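Side-chain contacts in 39 kDa initiator binding protein (Trichomonas vaginalis, PDB 1Q87), which recognises the initiator element (Inr) of core promoters, probably as a transcription initiation factor, and is represented by its C-terminal domain: residues 118-121 against 122-126; 189-192 against 193-197; 73-76 against 77-81. One frame throughout, in Å; residues are numbered along the deposited sequence.

Interaction 1 of 3, residues 118-121 against 122-126; sequences LLLI and SNNKG
N123 and L119 meet one turn apart at the C-terminal end of helix 111-123, where N123 N donates to L119 O at 3.2 Å, with an N-H...O angle of 146°. The preceding backbone bond is slacker: S122 N reaches L118 O only weakly, at 3.4 Å. N124 N then divides its N-H between two carbonyls, a weak bond to L120 O and a shorter one of 3.0 Å to I121 O. N124 N thus shifts from its i-4 to its i-3 carbonyl, as where an alpha helix ends in a turn; the I121 bond comes from above the carbonyl plane. N124 ND2 lies 3.0 Å from L120 O at an angle too poor for a hydrogen bond, and 3.2 Å from L120 CD1. With CG beside its own backbone N (chi1 -53°), K125 packs CG 3.2 Å from I121 O and then bends at each later torsion, running alongside I121 until NZ is 4.1 Å from I121 CG2. The hydroxyl of S122, anti to its backbone N at chi1 163°, is satisfied beyond the turn by L129 N, which ties the helix end to the following loop.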
# COMPACT_ATOMS: atom_id res chain seq x y z
N LEU A 118 -1.29 4.66 6.63
CA LEU A 118 -0.48 5.41 5.67
C LEU A 118 -1.15 6.69 5.29
O LEU A 118 -0.54 7.76 5.30
CB LEU A 118 -0.22 4.58 4.40
CG LEU A 118 1.00 4.86 3.48
CD1 LEU A 118 0.55 5.05 2.06
CD2 LEU A 118 1.75 6.08 3.91
N LEU A 119 -2.41 6.58 4.91
CA LEU A 119 -3.16 7.72 4.48
C LEU A 119 -3.20 8.87 5.50
O LEU A 119 -3.24 10.05 5.14
CB LEU A 119 -4.57 7.28 4.15
CG LEU A 119 -5.17 7.90 2.91
CD1 LEU A 119 -4.11 8.02 1.84
CD2 LEU A 119 -6.33 6.99 2.44
N LEU A 120 -3.19 8.52 6.79
CA LEU A 120 -3.28 9.54 7.82
C LEU A 120 -1.99 10.35 7.90
O LEU A 120 -2.03 11.56 8.14
CB LEU A 120 -3.62 8.90 9.16
CG LEU A 120 -4.26 9.81 10.22
CD1 LEU A 120 -3.19 10.35 11.16
CD2 LEU A 120 -5.05 10.94 9.52
N ILE A 121 -0.86 9.69 7.68
CA ILE A 121 0.47 10.32 7.69
C ILE A 121 0.59 11.40 6.62
O ILE A 121 0.95 12.54 6.91
CB ILE A 121 1.58 9.28 7.41
CG1 ILE A 121 1.46 8.10 8.37
CG2 ILE A 121 2.92 9.90 7.55
CD1 ILE A 121 1.47 8.50 9.81
N SER A 122 0.28 11.04 5.37
CA SER A 122 0.37 11.99 4.27
C SER A 122 -0.62 13.14 4.41
O SER A 122 -0.35 14.26 3.96
CB SER A 122 0.12 11.27 2.93
OG SER A 122 -0.20 12.18 1.89
N ASN A 123 -1.77 12.88 5.03
CA ASN A 123 -2.77 13.92 5.21
C ASN A 123 -2.29 14.96 6.20
O ASN A 123 -2.79 16.08 6.21
CB ASN A 123 -4.11 13.33 5.69
CG ASN A 123 -4.95 12.75 4.54
OD1 ASN A 123 -5.28 13.44 3.58
ND2 ASN A 123 -5.28 11.47 4.65
N ASN A 124 -1.30 14.59 7.01
CA ASN A 124 -0.74 15.49 8.01
C ASN A 124 0.61 16.07 7.62
O ASN A 124 1.21 16.79 8.40
CB ASN A 124 -0.57 14.77 9.35
CG ASN A 124 -1.88 14.34 9.96
OD1 ASN A 124 -2.91 15.01 9.79
ND2 ASN A 124 -1.86 13.22 10.68
N LYS A 125 1.09 15.75 6.42
CA LYS A 125 2.40 16.22 5.98
C LYS A 125 2.37 16.78 4.57
O LYS A 125 3.20 16.41 3.73
CB LYS A 125 3.42 15.07 6.06
CG LYS A 125 3.48 14.38 7.42
CD LYS A 125 4.83 14.61 8.10
CE LYS A 125 5.79 13.43 7.93
NZ LYS A 125 5.74 12.50 9.09
N GLY A 126 1.41 17.66 4.30
CA GLY A 126 1.30 18.27 2.98
C GLY A 126 0.72 17.42 1.86
O GLY A 126 0.81 17.80 0.69

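Interaction 2 of 3, residues 189-192 against 193-197; sequences KYDS and WDKYF
Strand 189-190 turns into helix 193-199 here, and the first helical bond, Y196 N to S192 O at 3.1 Å, is nearly straight at 164°. S192 is the N-cap: chi1 of 82° sets OG between its own backbone N and carbonyl carbon, where it accepts from K195 N at 3.1 Å along an almost linear N-H (176°). The same hydroxyl donates weakly to D194 OD2, whose stronger partner is S117 on helix 111-123. On the flank, K195 bends back toward D191. Its NZ lies 3.7 Å from D191 OD2, a long salt bridge, and a water 2.9 Å from NZ also accepts from D191 N. The rings of Y190 and Y196 form a T-shaped pair, centroids 5.0 Å apart, in which the CD2 edge of Y196 points at one face of Y190, with CD2 3.5 Å from Y190 CE2. L182 of the neighbouring strand touches both tyrosines, and D184 takes the hydroxyl of Y190. A serine cap with the D194 carboxylate in the first turn would probably favour the positive end of the helix dipole, while D191 is engaged by K195 and Q180 and the aromatic pair binds the helix start to the edge of the sheet.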
# COMPACT_ATOMS: atom_id res chain seq x y z
N LYS A 189 12.94 -4.53 9.43
CA LYS A 189 11.48 -4.49 9.57
C LYS A 189 11.00 -3.35 10.47
O LYS A 189 11.75 -2.84 11.28
CB LYS A 189 11.00 -5.85 10.12
CG LYS A 189 11.49 -7.04 9.29
CD LYS A 189 10.77 -8.36 9.58
CE LYS A 189 11.33 -9.08 10.79
NZ LYS A 189 12.72 -9.57 10.58
N TYR A 190 9.77 -2.92 10.27
CA TYR A 190 9.20 -1.86 11.09
C TYR A 190 7.81 -2.33 11.50
O TYR A 190 7.22 -3.19 10.85
CB TYR A 190 9.13 -0.54 10.32
CG TYR A 190 10.49 -0.02 9.92
CD1 TYR A 190 11.29 0.69 10.82
CD2 TYR A 190 11.01 -0.30 8.66
CE1 TYR A 190 12.58 1.11 10.46
CE2 TYR A 190 12.28 0.10 8.29
CZ TYR A 190 13.07 0.80 9.19
OH TYR A 190 14.32 1.19 8.79
N ASP A 191 7.30 -1.77 12.60
CA ASP A 191 6.01 -2.18 13.11
C ASP A 191 4.84 -1.64 12.31
O ASP A 191 3.84 -2.33 12.13
CB ASP A 191 5.84 -1.72 14.57
CG ASP A 191 6.75 -2.46 15.53
OD1 ASP A 191 7.12 -3.62 15.26
OD2 ASP A 191 7.09 -1.89 16.59
N SER A 192 4.94 -0.41 11.82
CA SER A 192 3.83 0.16 11.09
C SER A 192 4.32 1.33 10.28
O SER A 192 5.47 1.76 10.41
CB SER A 192 2.83 0.68 12.08
OG SER A 192 3.26 1.97 12.51
N TRP A 193 3.45 1.90 9.46
CA TRP A 193 3.87 3.06 8.70
C TRP A 193 4.26 4.20 9.64
O TRP A 193 5.28 4.85 9.42
CB TRP A 193 2.76 3.56 7.77
CG TRP A 193 2.54 2.72 6.55
CD1 TRP A 193 1.46 1.94 6.28
CD2 TRP A 193 3.39 2.65 5.39
NE1 TRP A 193 1.57 1.40 5.04
CE2 TRP A 193 2.74 1.81 4.46
CE3 TRP A 193 4.63 3.20 5.05
CZ2 TRP A 193 3.29 1.51 3.20
CZ3 TRP A 193 5.18 2.90 3.80
CH2 TRP A 193 4.51 2.06 2.89
N ASP A 194 3.44 4.44 10.68
CA ASP A 194 3.67 5.51 11.66
C ASP A 194 5.06 5.43 12.31
O ASP A 194 5.78 6.43 12.42
CB ASP A 194 2.59 5.44 12.75
CG ASP A 194 1.17 5.34 12.17
OD1 ASP A 194 0.55 6.41 11.89
OD2 ASP A 194 0.67 4.19 11.99
N LYS A 195 5.41 4.22 12.73
CA LYS A 195 6.71 3.92 13.33
C LYS A 195 7.84 4.25 12.34
O LYS A 195 8.84 4.89 12.69
CB LYS A 195 6.77 2.42 13.67
CG LYS A 195 7.52 2.06 14.93
CD LYS A 195 8.99 2.46 14.87
CE LYS A 195 9.68 2.22 16.22
NZ LYS A 195 9.61 0.79 16.66
N TYR A 196 7.67 3.77 11.11
CA TYR A 196 8.67 3.96 10.08
C TYR A 196 8.89 5.42 9.76
O TYR A 196 10.04 5.84 9.57
CB TYR A 196 8.29 3.21 8.81
CG TYR A 196 9.18 3.58 7.65
CD1 TYR A 196 8.82 4.63 6.80
CD2 TYR A 196 10.41 2.95 7.44
CE1 TYR A 196 9.66 5.04 5.77
CE2 TYR A 196 11.27 3.36 6.41
CZ TYR A 196 10.88 4.41 5.58
OH TYR A 196 11.70 4.86 4.57
N PHE A 197 7.82 6.20 9.68
CA PHE A 197 7.99 7.62 9.39
C PHE A 197 8.43 8.39 10.63
O PHE A 197 8.70 9.60 10.58
CB PHE A 197 6.71 8.22 8.84
CG PHE A 197 6.57 8.06 7.36
CD1 PHE A 197 7.23 8.93 6.50
CD2 PHE A 197 5.81 7.04 6.83
CE1 PHE A 197 7.14 8.78 5.14
CE2 PHE A 197 5.70 6.88 5.47
CZ PHE A 197 6.37 7.76 4.62
O HOH W 1 9.38 -0.88 14.32

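Interaction 3 of 3, residues 73-76 against 77-81; sequences PKQN and AIEVI
Four successive backbone bonds join residues 73-76 to 77-81, from A77 N to P73 O at 3.2 Å, through I78 N to K74 O and E79 N to Q75 O, to V80 N to N76 O at 3.0 Å. K74 extends fully, carrying NZ away to salt bridges with E61 and E65 of helix 56-67, while N76 OD1 is hydrogen-bonded to Q72 NE2 just before the helix. Above this frame Q75 and E79 lie one turn apart. Q75 bends at chi2 (-52°), which brings its amide back over the helix until NE2 is 3.1 Å from E79 OE2, the amide and carboxylate planes steeply inclined to each other at 71°. Packing fills in between these groups. I78 CD1 sits 4.1 Å from K74 CG and 4.0 Å from Q75 OE1, so the isoleucine tip lies against the lysine stem and the glutamine amide. Further on, V80 CG2 comes 3.3 Å from N76 O. A77 and I78 also rest on helix 56-67, whereas V80 touches I115 of helix 111-123. P73 occupies the N-cap position, and the whole is the regular first turns of an amphipathic alpha helix: one flank packs on neighbouring helices, and Q75 and E79 lie on its exposed side.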
# COMPACT_ATOMS: atom_id res chain seq x y z
N PRO A 73 -18.99 1.07 6.87
CA PRO A 73 -20.08 1.22 5.88
C PRO A 73 -19.56 0.79 4.48
O PRO A 73 -18.43 1.14 4.09
CB PRO A 73 -20.41 2.70 5.93
CG PRO A 73 -19.88 3.16 7.31
CD PRO A 73 -18.61 2.36 7.46
N LYS A 74 -20.37 0.04 3.74
CA LYS A 74 -19.98 -0.41 2.41
C LYS A 74 -19.63 0.76 1.50
O LYS A 74 -18.68 0.68 0.72
CB LYS A 74 -21.09 -1.25 1.78
CG LYS A 74 -20.77 -1.75 0.38
CD LYS A 74 -21.81 -2.80 -0.04
CE LYS A 74 -21.65 -3.28 -1.48
NZ LYS A 74 -22.84 -4.08 -1.91
N GLN A 75 -20.39 1.84 1.60
CA GLN A 75 -20.15 3.00 0.76
C GLN A 75 -18.79 3.58 1.02
O GLN A 75 -18.11 4.02 0.08
CB GLN A 75 -21.19 4.10 0.99
CG GLN A 75 -22.14 4.25 -0.20
CD GLN A 75 -21.39 4.43 -1.51
OE1 GLN A 75 -21.73 3.79 -2.52
NE2 GLN A 75 -20.37 5.30 -1.51
N ASN A 76 -18.40 3.58 2.29
CA ASN A 76 -17.09 4.12 2.63
C ASN A 76 -15.98 3.30 2.00
O ASN A 76 -15.07 3.84 1.39
CB ASN A 76 -16.88 4.16 4.13
CG ASN A 76 -15.46 4.53 4.49
OD1 ASN A 76 -14.67 3.68 4.91
ND2 ASN A 76 -15.13 5.79 4.32
N ALA A 77 -16.07 1.98 2.15
CA ALA A 77 -15.06 1.10 1.63
C ALA A 77 -14.95 1.31 0.11
O ALA A 77 -13.85 1.25 -0.45
CB ALA A 77 -15.40 -0.34 1.95
N ILE A 78 -16.10 1.55 -0.54
CA ILE A 78 -16.16 1.75 -2.00
C ILE A 78 -15.45 3.03 -2.39
O ILE A 78 -14.72 3.09 -3.38
CB ILE A 78 -17.62 1.81 -2.48
CG1 ILE A 78 -18.21 0.41 -2.53
CG2 ILE A 78 -17.70 2.44 -3.87
CD1 ILE A 78 -19.67 0.42 -2.98
N GLU A 79 -15.64 4.07 -1.60
CA GLU A 79 -14.99 5.31 -1.94
C GLU A 79 -13.49 5.19 -1.77
O GLU A 79 -12.73 5.66 -2.61
CB GLU A 79 -15.55 6.45 -1.07
CG GLU A 79 -17.08 6.49 -1.05
CD GLU A 79 -17.68 7.88 -0.85
OE1 GLU A 79 -16.92 8.85 -0.61
OE2 GLU A 79 -18.94 7.98 -0.94
N VAL A 80 -13.05 4.52 -0.71
CA VAL A 80 -11.63 4.40 -0.45
C VAL A 80 -10.96 3.61 -1.58
O VAL A 80 -9.96 4.05 -2.15
CB VAL A 80 -11.38 3.66 0.86
CG1 VAL A 80 -9.86 3.37 1.02
CG2 VAL A 80 -11.87 4.49 2.02
N ILE A 81 -11.50 2.44 -1.87
CA ILE A 81 -10.93 1.59 -2.90
C ILE A 81 -10.93 2.28 -4.28
O ILE A 81 -9.94 2.26 -5.00
CB ILE A 81 -11.70 0.26 -2.95
CG1 ILE A 81 -11.47 -0.49 -1.62
CG2 ILE A 81 -11.19 -0.61 -4.11
CD1 ILE A 81 -12.32 -1.76 -1.44

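Interactions 1 and 2 touch directly, whereas interaction 3 stands apart, about 5 Å from interaction 1 and 12 Å from interaction 2 between nearest atoms. Where the first two meet, L118 packs on W193 and I121 on D194 and F197, joining helix 111-123 to helix 193-199. Both are partly buried; residues 73-81 form a surface contact. All three concern helix ends: helix 111-123 finishes with partly weak backbone bonds, the last shared between two carbonyls; helix 193-199 begins with a serine cap beside an aromatic pair that joins it to the edge strand of the five-stranded sheet; helix 74-84 begins with regular backbone bonds, polar side chains outward and an apolar flank inward. Helix 111-123 also receives V80 and I81.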